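Local structure of CRISPR-associated endonuclease Cas1 (Thermotoga maritima, 4XTK) at residues Gly90-Lys95 with Lys314-Glu319; Leu94-His99 with Ile217-Glu222; Thr211-Arg216 with His310-His315; Val290-Leu295 with Arg302-Met307. The protein probably acts as a metal-dependent DNA endonuclease in CRISPR adaptive immunity, working as a homodimer that joins with Cas2. One frame throughout, in Å; residues are numbered along the deposited sequence.

Interaction 1 of 4, residues Gly90-Lys95 with Lys314-Glu319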
# COMPACT_ATOMS: atom_id res chain seq x y z
N GLY E 90 -5.87 -2.91 -11.04
CA GLY E 90 -6.61 -4.13 -10.81
C GLY E 90 -6.58 -4.59 -9.37
O GLY E 90 -6.87 -5.74 -9.06
N PHE E 91 -6.24 -3.66 -8.48
CA PHE E 91 -6.21 -3.92 -7.04
C PHE E 91 -7.57 -4.44 -6.58
O PHE E 91 -8.62 -3.86 -6.87
CB PHE E 91 -5.81 -2.63 -6.31
CG PHE E 91 -5.54 -2.81 -4.86
CD1 PHE E 91 -4.95 -3.97 -4.40
CD2 PHE E 91 -5.84 -1.81 -3.96
CE1 PHE E 91 -4.69 -4.14 -3.05
CE2 PHE E 91 -5.58 -1.96 -2.62
CZ PHE E 91 -5.00 -3.13 -2.16
N LEU E 92 -7.55 -5.57 -5.88
CA LEU E 92 -8.75 -6.33 -5.57
C LEU E 92 -9.40 -6.05 -4.21
O LEU E 92 -10.32 -6.76 -3.80
CB LEU E 92 -8.44 -7.82 -5.68
CG LEU E 92 -8.03 -8.23 -7.10
CD1 LEU E 92 -7.41 -9.63 -7.08
CD2 LEU E 92 -9.24 -8.18 -8.03
N ILE E 93 -8.91 -5.04 -3.50
CA ILE E 93 -9.36 -4.77 -2.14
C ILE E 93 -10.90 -4.66 -2.02
O ILE E 93 -11.49 -5.22 -1.09
CB ILE E 93 -8.68 -3.48 -1.58
CG1 ILE E 93 -9.01 -3.30 -0.10
CG2 ILE E 93 -9.02 -2.24 -2.39
CD1 ILE E 93 -8.47 -4.39 0.77
N LEU E 94 -11.55 -4.00 -2.97
CA LEU E 94 -13.00 -3.84 -2.92
C LEU E 94 -13.70 -5.16 -3.18
O LEU E 94 -14.72 -5.46 -2.56
CB LEU E 94 -13.46 -2.78 -3.93
CG LEU E 94 -12.91 -1.38 -3.70
CD1 LEU E 94 -13.50 -0.38 -4.68
CD2 LEU E 94 -13.12 -0.91 -2.26
N LYS E 95 -13.17 -5.94 -4.12
CA LYS E 95 -13.78 -7.23 -4.42
C LYS E 95 -13.65 -8.13 -3.21
O LYS E 95 -14.58 -8.87 -2.89
CB LYS E 95 -13.12 -7.88 -5.64
CG LYS E 95 -13.23 -7.08 -6.93
CD LYS E 95 -14.66 -6.84 -7.35
CE LYS E 95 -15.28 -8.11 -7.90
NZ LYS E 95 -16.64 -7.86 -8.45
N LYS E 314 -8.66 -14.86 -9.78
CA LYS E 314 -9.62 -15.13 -10.83
C LYS E 314 -11.01 -15.33 -10.24
O LYS E 314 -11.99 -14.84 -10.78
CB LYS E 314 -9.18 -16.32 -11.67
CG LYS E 314 -8.07 -15.96 -12.65
CD LYS E 314 -7.69 -17.11 -13.56
CE LYS E 314 -7.24 -18.33 -12.79
NZ LYS E 314 -6.64 -19.32 -13.72
N HIS E 315 -11.08 -16.03 -9.11
CA HIS E 315 -12.35 -16.23 -8.42
C HIS E 315 -13.00 -14.90 -8.04
O HIS E 315 -14.19 -14.70 -8.27
CB HIS E 315 -12.14 -17.09 -7.17
CG HIS E 315 -13.36 -17.18 -6.30
ND1 HIS E 315 -14.42 -18.02 -6.60
CD2 HIS E 315 -13.69 -16.55 -5.15
CE1 HIS E 315 -15.34 -17.89 -5.66
NE2 HIS E 315 -14.92 -17.01 -4.77
N LEU E 316 -12.21 -14.00 -7.47
CA LEU E 316 -12.73 -12.73 -6.99
C LEU E 316 -13.34 -11.87 -8.10
O LEU E 316 -14.31 -11.16 -7.86
CB LEU E 316 -11.63 -11.94 -6.27
CG LEU E 316 -11.23 -12.50 -4.89
CD1 LEU E 316 -10.05 -11.77 -4.34
CD2 LEU E 316 -12.35 -12.41 -3.91
N ILE E 317 -12.79 -11.95 -9.31
CA ILE E 317 -13.30 -11.13 -10.40
C ILE E 317 -14.33 -11.84 -11.28
O ILE E 317 -14.77 -11.29 -12.29
CB ILE E 317 -12.16 -10.62 -11.31
CG1 ILE E 317 -11.50 -11.77 -12.06
CG2 ILE E 317 -11.15 -9.85 -10.50
CD1 ILE E 317 -10.40 -11.32 -12.99
N GLY E 318 -14.70 -13.07 -10.92
CA GLY E 318 -15.76 -13.76 -11.64
C GLY E 318 -15.30 -14.63 -12.79
O GLY E 318 -16.06 -15.47 -13.28
N GLU E 319 -14.06 -14.43 -13.22
CA GLU E 319 -13.43 -15.28 -14.23
C GLU E 319 -12.99 -16.59 -13.58
O GLU E 319 -12.22 -16.59 -12.64
CB GLU E 319 -12.22 -14.56 -14.83
CG GLU E 319 -12.32 -14.26 -16.30
CD GLU E 319 -11.01 -13.73 -16.83
OE1 GLU E 319 -10.11 -13.48 -16.00
OE2 GLU E 319 -10.89 -13.54 -18.07
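K95 and L316 mark the closest backbone approach, with their CA atoms 6.2 Å apart. The contact sets the start of helix 93-101 against the C-terminal end of helix 301-316, within the helical part of the Cas1 fold. L92 is the N-cap residue of helix 93-101. At the other end, G318 leaves helical geometry with a positive phi, and its N bonds to H315 O.

L92 points its side chain at the turn after helix 301-316 and forks there. L92 CD2 meets I317 CG2 at 3.5 Å, and the two side chains cross at a slant. The other methyl, L92 CD1, lies more loosely by L316 CD1, at 4.4 Å. I317 has CG1 between its backbone N and carbonyl carbon (chi1 67°). This places CG2 beside the backbone N, and CG2 is the branch that reaches L92.

K95 packs through its aliphatic carbons. K95 CB faces L316 CB at 4.4 Å. L316 O takes a weak hydrogen bond from H99 NE2, one helical turn beyond K95.

Other parts of the chain close the surroundings. L316 rests on I109 of helix 103-127 and on L213. F91 keeps clear of helix 301-316 and meets F225 of the second subunit edge-to-face, so the contact sits beside the dimer interface.

The lysine chain bends at both chi2 (-61°) and chi3 (-74°). These bends bring K95 CE to 3.2 Å from L316 O, with NZ farther off.

Interaction 2 of 4, residues Leu94-His99 with Ile217-Glu222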
# COMPACT_ATOMS: atom_id res chain seq x y z
N LEU E 94 -11.55 -4.00 -2.97
CA LEU E 94 -13.00 -3.84 -2.92
C LEU E 94 -13.70 -5.16 -3.18
O LEU E 94 -14.72 -5.46 -2.56
CB LEU E 94 -13.46 -2.78 -3.93
CG LEU E 94 -12.91 -1.38 -3.70
CD1 LEU E 94 -13.50 -0.38 -4.68
CD2 LEU E 94 -13.12 -0.91 -2.26
N LYS E 95 -13.17 -5.94 -4.12
CA LYS E 95 -13.78 -7.23 -4.42
C LYS E 95 -13.65 -8.13 -3.21
O LYS E 95 -14.58 -8.87 -2.89
CB LYS E 95 -13.12 -7.88 -5.64
CG LYS E 95 -13.23 -7.08 -6.93
CD LYS E 95 -14.66 -6.84 -7.35
CE LYS E 95 -15.28 -8.11 -7.90
NZ LYS E 95 -16.64 -7.86 -8.45
N GLN E 96 -12.51 -8.03 -2.53
CA GLN E 96 -12.23 -8.82 -1.34
C GLN E 96 -13.19 -8.52 -0.19
O GLN E 96 -13.70 -9.44 0.45
CB GLN E 96 -10.78 -8.59 -0.87
CG GLN E 96 -9.74 -9.35 -1.70
CD GLN E 96 -8.32 -9.12 -1.22
OE1 GLN E 96 -7.56 -8.38 -1.84
NE2 GLN E 96 -7.95 -9.77 -0.12
N ALA E 97 -13.42 -7.24 0.08
CA ALA E 97 -14.35 -6.85 1.14
C ALA E 97 -15.73 -7.36 0.78
O ALA E 97 -16.45 -7.93 1.62
CB ALA E 97 -14.37 -5.35 1.32
N GLU E 98 -16.08 -7.17 -0.49
CA GLU E 98 -17.33 -7.69 -0.99
C GLU E 98 -17.42 -9.23 -0.81
O GLU E 98 -18.48 -9.71 -0.42
CB GLU E 98 -17.54 -7.30 -2.45
CG GLU E 98 -18.66 -8.05 -3.16
CD GLU E 98 -18.57 -7.93 -4.67
OE1 GLU E 98 -18.07 -6.90 -5.17
OE2 GLU E 98 -18.98 -8.89 -5.36
N HIS E 99 -16.36 -10.03 -1.00
CA HIS E 99 -16.67 -11.43 -0.76
C HIS E 99 -16.52 -11.78 0.72
O HIS E 99 -16.86 -12.89 1.13
CB HIS E 99 -15.86 -12.44 -1.58
CG HIS E 99 -15.91 -12.22 -3.05
ND1 HIS E 99 -16.96 -11.56 -3.67
CD2 HIS E 99 -15.27 -12.88 -4.06
CE1 HIS E 99 -16.79 -11.61 -4.97
NE2 HIS E 99 -15.78 -12.43 -5.24
N ILE E 217 -7.13 -8.86 4.32
CA ILE E 217 -8.44 -9.49 4.36
C ILE E 217 -8.35 -10.98 4.06
O ILE E 217 -8.02 -11.36 2.95
CB ILE E 217 -9.43 -8.83 3.37
CG1 ILE E 217 -9.63 -7.35 3.72
CG2 ILE E 217 -10.75 -9.55 3.37
CD1 ILE E 217 -10.53 -6.62 2.76
N GLY E 218 -8.64 -11.80 5.07
CA GLY E 218 -8.74 -13.24 4.90
C GLY E 218 -10.18 -13.76 4.93
O GLY E 218 -11.12 -12.98 5.04
N TYR E 219 -10.34 -15.07 4.83
CA TYR E 219 -11.66 -15.69 4.67
C TYR E 219 -11.92 -16.80 5.67
O TYR E 219 -12.89 -16.74 6.44
CB TYR E 219 -11.82 -16.17 3.23
CG TYR E 219 -11.78 -14.99 2.30
CD1 TYR E 219 -12.88 -14.15 2.17
CD2 TYR E 219 -10.62 -14.65 1.61
CE1 TYR E 219 -12.85 -13.04 1.35
CE2 TYR E 219 -10.57 -13.54 0.79
CZ TYR E 219 -11.69 -12.74 0.66
OH TYR E 219 -11.65 -11.64 -0.15
N LEU E 220 -11.08 -17.84 5.64
CA LEU E 220 -11.14 -18.88 6.67
C LEU E 220 -10.86 -18.27 8.04
O LEU E 220 -11.58 -18.52 9.01
CB LEU E 220 -10.15 -20.01 6.36
CG LEU E 220 -10.23 -21.17 7.36
CD1 LEU E 220 -11.65 -21.72 7.41
CD2 LEU E 220 -9.21 -22.27 7.07
N HIS E 221 -9.80 -17.47 8.12
CA HIS E 221 -9.52 -16.69 9.32
C HIS E 221 -10.39 -15.45 9.36
O HIS E 221 -10.65 -14.82 8.33
CB HIS E 221 -8.04 -16.31 9.40
CG HIS E 221 -7.13 -17.49 9.54
ND1 HIS E 221 -6.85 -18.35 8.50
CD2 HIS E 221 -6.46 -17.97 10.62
CE1 HIS E 221 -6.03 -19.30 8.92
NE2 HIS E 221 -5.78 -19.09 10.21
N GLU E 222 -10.84 -15.09 10.55
CA GLU E 222 -11.62 -13.87 10.73
C GLU E 222 -10.76 -12.66 10.36
O GLU E 222 -9.60 -12.57 10.75
CB GLU E 222 -12.12 -13.76 12.17
CG GLU E 222 -13.23 -12.75 12.37
CD GLU E 222 -13.53 -12.47 13.83
OE1 GLU E 222 -13.12 -11.40 14.33
OE2 GLU E 222 -14.16 -13.32 14.49
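Q96 and I217 lie closest in the backbone, with CA atoms 6.9 Å apart, as the irregular loop 217-222 passes along one side of helix 93-101; H99 CA and Y219 CA follow at 8.5 Å.

Y219 makes the clear polar bond. Y219 OH donates to Q96 O at 3.1 Å. The hydroxyl comes from the side of the carbonyl, with a C=O...OH angle of 99°, and sits 22° from the carbonyl plane. The tyrosine crosses the Q96 side chain at about a right angle. H99 C lies at the ring edge, 3.9 Å from Y219 CE1.

I217 supplies the apolar half. CG1 lies beside the backbone N (chi1 -61°), and the extended chain beyond it carries CD1 to the helix. There I217 CD1 sits 4.3 Å from A97 CB and close to Q96 CB. The Q96 chain runs out straight beyond CG. Its OE1 is taken by the backbone N of D214.

All the touching residues are buried. A97 also packs on A97 of the second subunit, and I217 on L94 of that subunit, so the dimer interface runs alongside this contact.

The same loop carries H221, which probably binds manganese, as in related Cas1 proteins. D233 holds H221 ND1 and also accepts from the backbone N of Y219 and L220.

Helix and loop are thus tied by a phenol-to-carbonyl bond beside apolar contacts. That bond gives the buried hydroxyl a partner and fixes the tyrosine two residues before the probable metal ligand.

Interaction 3 of 4, residues Thr211-Arg216 with His310-His315; sequences THLDPR and HKLEKH
The H212 ring and the E313 carboxylate are turned 42° from each other, and OE2 of E313 approaches the ring obliquely. The H310 ring has K314 CG over one face, near the rim. E313 OE1 lies close to its plane and accepts from H310 ND1 at 3.2 Å. The motif here is an ST turn at T211, in the loop between helices 188-208 and 230-252, packed on helix 301-316.

E313 is the main link. CG stands beside its backbone N (chi1 -77°) and the chain then runs straight out to the loop. E313 OE2 accepts from H212 N at 2.9 Å, nearly end-on. The two carboxylate oxygens therefore have different donors, which should hold the group's rotation. T211 OG1 takes the N-H of L213 and also bonds to I208 O.

L213 fills the apolar side. L213 CG lies 3.7 Å from E313 CG, and L213 CD1 is also near that carbon. L213 also touches L309 on the same helix.

Farther along the loop, D214 forms an Asx turn. R216 grips its carboxylate side-on through NE and NH2, and R216 NH2 also forms a salt bridge with D214 of the second subunit.

The two leucines meet by their methyls, L213 CD2 4.0 Å from L312 CD2.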
# COMPACT_ATOMS: atom_id res chain seq x y z
N THR E 211 1.11 -9.66 -5.94
CA THR E 211 -0.18 -9.79 -6.64
C THR E 211 -1.06 -8.56 -6.50
O THR E 211 -0.64 -7.52 -5.99
CB THR E 211 -1.00 -11.00 -6.14
OG1 THR E 211 -1.52 -10.72 -4.84
CG2 THR E 211 -0.17 -12.27 -6.13
N HIS E 212 -2.29 -8.69 -6.98
CA HIS E 212 -3.30 -7.64 -6.88
C HIS E 212 -4.16 -7.82 -5.64
O HIS E 212 -5.12 -7.08 -5.42
CB HIS E 212 -4.18 -7.62 -8.13
CG HIS E 212 -3.45 -7.27 -9.38
ND1 HIS E 212 -3.74 -7.86 -10.59
CD2 HIS E 212 -2.46 -6.39 -9.62
CE1 HIS E 212 -2.95 -7.36 -11.53
NE2 HIS E 212 -2.16 -6.47 -10.96
N LEU E 213 -3.83 -8.84 -4.83
CA LEU E 213 -4.55 -9.12 -3.60
C LEU E 213 -4.06 -8.27 -2.44
O LEU E 213 -2.89 -7.88 -2.41
CB LEU E 213 -4.43 -10.60 -3.23
CG LEU E 213 -5.10 -11.61 -4.17
CD1 LEU E 213 -4.42 -12.97 -4.07
CD2 LEU E 213 -6.58 -11.73 -3.84
N ASP E 214 -4.95 -7.95 -1.52
CA ASP E 214 -4.54 -7.36 -0.25
C ASP E 214 -4.55 -8.42 0.84
O ASP E 214 -5.56 -9.11 1.06
CB ASP E 214 -5.45 -6.19 0.15
CG ASP E 214 -4.91 -5.42 1.34
OD1 ASP E 214 -5.00 -5.94 2.48
OD2 ASP E 214 -4.39 -4.30 1.15
N PRO E 215 -3.41 -8.56 1.53
CA PRO E 215 -3.14 -9.56 2.58
C PRO E 215 -3.93 -9.33 3.87
O PRO E 215 -4.01 -10.25 4.70
CB PRO E 215 -1.64 -9.40 2.83
CG PRO E 215 -1.38 -7.98 2.52
CD PRO E 215 -2.28 -7.63 1.37
N ARG E 216 -4.50 -8.14 4.05
CA ARG E 216 -5.17 -7.81 5.31
C ARG E 216 -6.59 -8.36 5.42
O ARG E 216 -7.18 -8.34 6.49
CB ARG E 216 -5.18 -6.30 5.52
CG ARG E 216 -3.80 -5.78 5.85
CD ARG E 216 -3.72 -4.28 5.73
NE ARG E 216 -3.94 -3.82 4.37
CZ ARG E 216 -3.67 -2.59 3.96
NH1 ARG E 216 -3.14 -1.72 4.82
NH2 ARG E 216 -3.91 -2.22 2.71
N HIS E 310 -3.25 -16.80 -7.69
CA HIS E 310 -3.85 -16.39 -8.95
C HIS E 310 -5.25 -16.99 -9.09
O HIS E 310 -6.12 -16.39 -9.72
CB HIS E 310 -2.97 -16.80 -10.13
CG HIS E 310 -3.44 -16.25 -11.44
ND1 HIS E 310 -3.56 -14.90 -11.68
CD2 HIS E 310 -3.85 -16.87 -12.58
CE1 HIS E 310 -4.00 -14.71 -12.91
NE2 HIS E 310 -4.18 -15.89 -13.48
N LYS E 311 -5.44 -18.17 -8.51
CA LYS E 311 -6.75 -18.83 -8.51
C LYS E 311 -7.76 -18.02 -7.72
O LYS E 311 -8.92 -17.92 -8.10
CB LYS E 311 -6.65 -20.24 -7.92
CG LYS E 311 -6.89 -21.36 -8.91
CD LYS E 311 -6.73 -22.73 -8.24
CE LYS E 311 -5.31 -23.27 -8.40
NZ LYS E 311 -4.92 -23.49 -9.82
N LEU E 312 -7.31 -17.44 -6.62
CA LEU E 312 -8.17 -16.62 -5.80
C LEU E 312 -8.49 -15.32 -6.53
O LEU E 312 -9.62 -14.83 -6.46
CB LEU E 312 -7.52 -16.33 -4.45
CG LEU E 312 -8.36 -15.47 -3.50
CD1 LEU E 312 -9.71 -16.14 -3.24
CD2 LEU E 312 -7.61 -15.19 -2.21
N GLU E 313 -7.49 -14.78 -7.22
CA GLU E 313 -7.66 -13.56 -8.00
C GLU E 313 -8.74 -13.75 -9.06
O GLU E 313 -9.63 -12.90 -9.23
CB GLU E 313 -6.34 -13.16 -8.67
CG GLU E 313 -5.34 -12.50 -7.74
CD GLU E 313 -4.07 -12.07 -8.44
OE1 GLU E 313 -3.50 -12.90 -9.20
OE2 GLU E 313 -3.63 -10.92 -8.25
N LYS E 314 -8.66 -14.86 -9.78
CA LYS E 314 -9.62 -15.13 -10.83
C LYS E 314 -11.01 -15.33 -10.24
O LYS E 314 -11.99 -14.84 -10.78
CB LYS E 314 -9.18 -16.32 -11.67
CG LYS E 314 -8.07 -15.96 -12.65
CD LYS E 314 -7.69 -17.11 -13.56
CE LYS E 314 -7.24 -18.33 -12.79
NZ LYS E 314 -6.64 -19.32 -13.72
N HIS E 315 -11.08 -16.03 -9.11
CA HIS E 315 -12.35 -16.23 -8.42
C HIS E 315 -13.00 -14.90 -8.04
O HIS E 315 -14.19 -14.70 -8.27
CB HIS E 315 -12.14 -17.09 -7.17
CG HIS E 315 -13.36 -17.18 -6.30
ND1 HIS E 315 -14.42 -18.02 -6.60
CD2 HIS E 315 -13.69 -16.55 -5.15
CE1 HIS E 315 -15.34 -17.89 -5.66
NE2 HIS E 315 -14.92 -17.01 -4.77

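Interaction 4 of 4, residues Val290-Leu295 with Arg302-Met307; sequences VFHKKL and RSLIKM
L304 sets one methyl over the face of the H292 imidazole. L304 CD2 stands 3.9 Å from the centroid of the H292 ring and 12° off its normal, a CH-pi contact nearly over the centre of the face. The other methyl of L304 turns to V290, where L304 CD1 meets V290 CG1 at 3.9 Å and the side chains cross at about a right angle. One leucine thus straddles two strand residues.

M307, one helical turn on, meets the end of the loop. It slides past L295 in the opposite direction, and M307 CE lies 3.6 Å from L295 CD1. A bend at chi3 (43°) turns this methyl out of the otherwise extended chain. The same M307 CE comes obliquely to the H292 ring, 4.3 Å from H292 CD2, while L295 CD1 lies at the ring's edge, in its plane.

The interface is near the surface, made of methyl contacts and a CH-pi contact. L304 is also backed by F238 of helix 230-252. The axes of strand 290-292 and helix 302-307 pass 11.0 Å apart at 34°.

Strand 289-292 pairs antiparallel with 297-300 in a beta-hairpin, and helix 301-316 follows directly. The contact is that of a hairpin with the helix that follows it packed back on its first strand.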
# COMPACT_ATOMS: atom_id res chain seq x y z
N VAL E 290 7.53 -30.48 -7.64
CA VAL E 290 6.64 -31.63 -7.53
C VAL E 290 5.76 -31.72 -8.77
O VAL E 290 5.57 -30.72 -9.48
CB VAL E 290 5.74 -31.54 -6.27
CG1 VAL E 290 4.65 -30.49 -6.47
CG2 VAL E 290 5.16 -32.91 -5.93
N PHE E 291 5.24 -32.92 -9.05
CA PHE E 291 4.39 -33.13 -10.22
C PHE E 291 2.98 -32.62 -9.98
O PHE E 291 2.31 -33.01 -9.02
CB PHE E 291 4.33 -34.62 -10.59
CG PHE E 291 3.77 -34.87 -11.97
CD1 PHE E 291 4.51 -34.57 -13.10
CD2 PHE E 291 2.50 -35.42 -12.13
CE1 PHE E 291 4.01 -34.80 -14.37
CE2 PHE E 291 1.99 -35.65 -13.40
CZ PHE E 291 2.75 -35.35 -14.52
N HIS E 292 2.53 -31.76 -10.89
CA HIS E 292 1.16 -31.28 -10.87
C HIS E 292 0.44 -31.85 -12.09
O HIS E 292 0.74 -31.49 -13.23
CB HIS E 292 1.12 -29.76 -10.85
CG HIS E 292 -0.03 -29.20 -10.07
ND1 HIS E 292 -0.27 -29.54 -8.76
CD2 HIS E 292 -1.02 -28.34 -10.42
CE1 HIS E 292 -1.35 -28.90 -8.33
NE2 HIS E 292 -1.82 -28.17 -9.32
N LYS E 293 -0.50 -32.75 -11.83
CA LYS E 293 -1.17 -33.50 -12.89
C LYS E 293 -2.08 -32.61 -13.73
O LYS E 293 -2.28 -32.88 -14.92
CB LYS E 293 -1.98 -34.65 -12.29
N LYS E 294 -2.63 -31.56 -13.13
CA LYS E 294 -3.54 -30.67 -13.85
C LYS E 294 -2.82 -29.96 -14.98
O LYS E 294 -3.39 -29.75 -16.05
CB LYS E 294 -4.17 -29.66 -12.89
N LEU E 295 -1.57 -29.56 -14.75
CA LEU E 295 -0.75 -28.99 -15.82
C LEU E 295 0.11 -30.05 -16.50
O LEU E 295 0.70 -29.79 -17.54
CB LEU E 295 0.13 -27.87 -15.28
CG LEU E 295 -0.58 -26.56 -14.96
CD1 LEU E 295 -1.07 -26.55 -13.52
CD2 LEU E 295 0.33 -25.37 -15.25
N ARG E 302 7.09 -22.68 -4.73
CA ARG E 302 6.84 -21.24 -4.78
C ARG E 302 5.86 -20.92 -5.90
O ARG E 302 5.07 -19.99 -5.79
CB ARG E 302 8.14 -20.46 -4.96
CG ARG E 302 7.95 -18.96 -4.99
CD ARG E 302 9.26 -18.21 -5.18
NE ARG E 302 10.15 -18.33 -4.03
CZ ARG E 302 11.18 -19.16 -3.96
NH1 ARG E 302 11.46 -19.96 -4.98
NH2 ARG E 302 11.94 -19.20 -2.87
N SER E 303 5.93 -21.69 -6.98
CA SER E 303 5.00 -21.49 -8.08
C SER E 303 3.62 -21.98 -7.70
O SER E 303 2.62 -21.36 -8.06
CB SER E 303 5.50 -22.20 -9.34
OG SER E 303 6.56 -21.47 -9.93
N LEU E 304 3.56 -23.08 -6.95
CA LEU E 304 2.28 -23.61 -6.48
C LEU E 304 1.54 -22.59 -5.62
O LEU E 304 0.32 -22.44 -5.74
CB LEU E 304 2.48 -24.91 -5.69
CG LEU E 304 2.53 -26.21 -6.49
CD1 LEU E 304 2.48 -27.40 -5.55
CD2 LEU E 304 1.40 -26.28 -7.51
N ILE E 305 2.27 -21.90 -4.76
CA ILE E 305 1.68 -20.87 -3.92
C ILE E 305 1.23 -19.71 -4.81
O ILE E 305 0.12 -19.20 -4.67
CB ILE E 305 2.67 -20.36 -2.85
CG1 ILE E 305 3.13 -21.52 -1.96
CG2 ILE E 305 2.04 -19.28 -1.99
CD1 ILE E 305 4.25 -21.16 -1.01
N LYS E 306 2.09 -19.33 -5.74
CA LYS E 306 1.78 -18.30 -6.71
C LYS E 306 0.48 -18.63 -7.45
O LYS E 306 -0.38 -17.77 -7.62
CB LYS E 306 2.92 -18.13 -7.72
CG LYS E 306 4.10 -17.29 -7.25
CD LYS E 306 5.21 -17.31 -8.29
CE LYS E 306 6.54 -16.81 -7.75
NZ LYS E 306 7.21 -15.86 -8.68
N MET E 307 0.36 -19.89 -7.87
CA MET E 307 -0.78 -20.33 -8.66
C MET E 307 -2.08 -20.27 -7.86
O MET E 307 -3.13 -19.90 -8.39
CB MET E 307 -0.56 -21.75 -9.17
CG MET E 307 0.47 -21.86 -10.29
SD MET E 307 0.68 -23.56 -10.85
CE MET E 307 -1.04 -24.08 -10.92

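How the interactions relate
Interactions 1, 3 and 4 all use helix 301-316. Interaction 4 holds its start against a surface hairpin, by methyl contacts and a CH-pi contact, away from the dimer interface. Interactions 3 and 1 follow toward its C-terminal end and are partly buried. Interaction 2 is fully buried and shares helix 93-101 with interaction 1. The first three form one cluster: L92 N probably bonds to H212 O, linking 1 and 3, and L316 packs on Q96, linking 1 and 2. Loop 211-222 serves both 2 and 3. Their chemistry differs: a carboxylate binds a backbone N-H in 3, a phenol binds a carbonyl in 2, and aliphatic packing dominates 1.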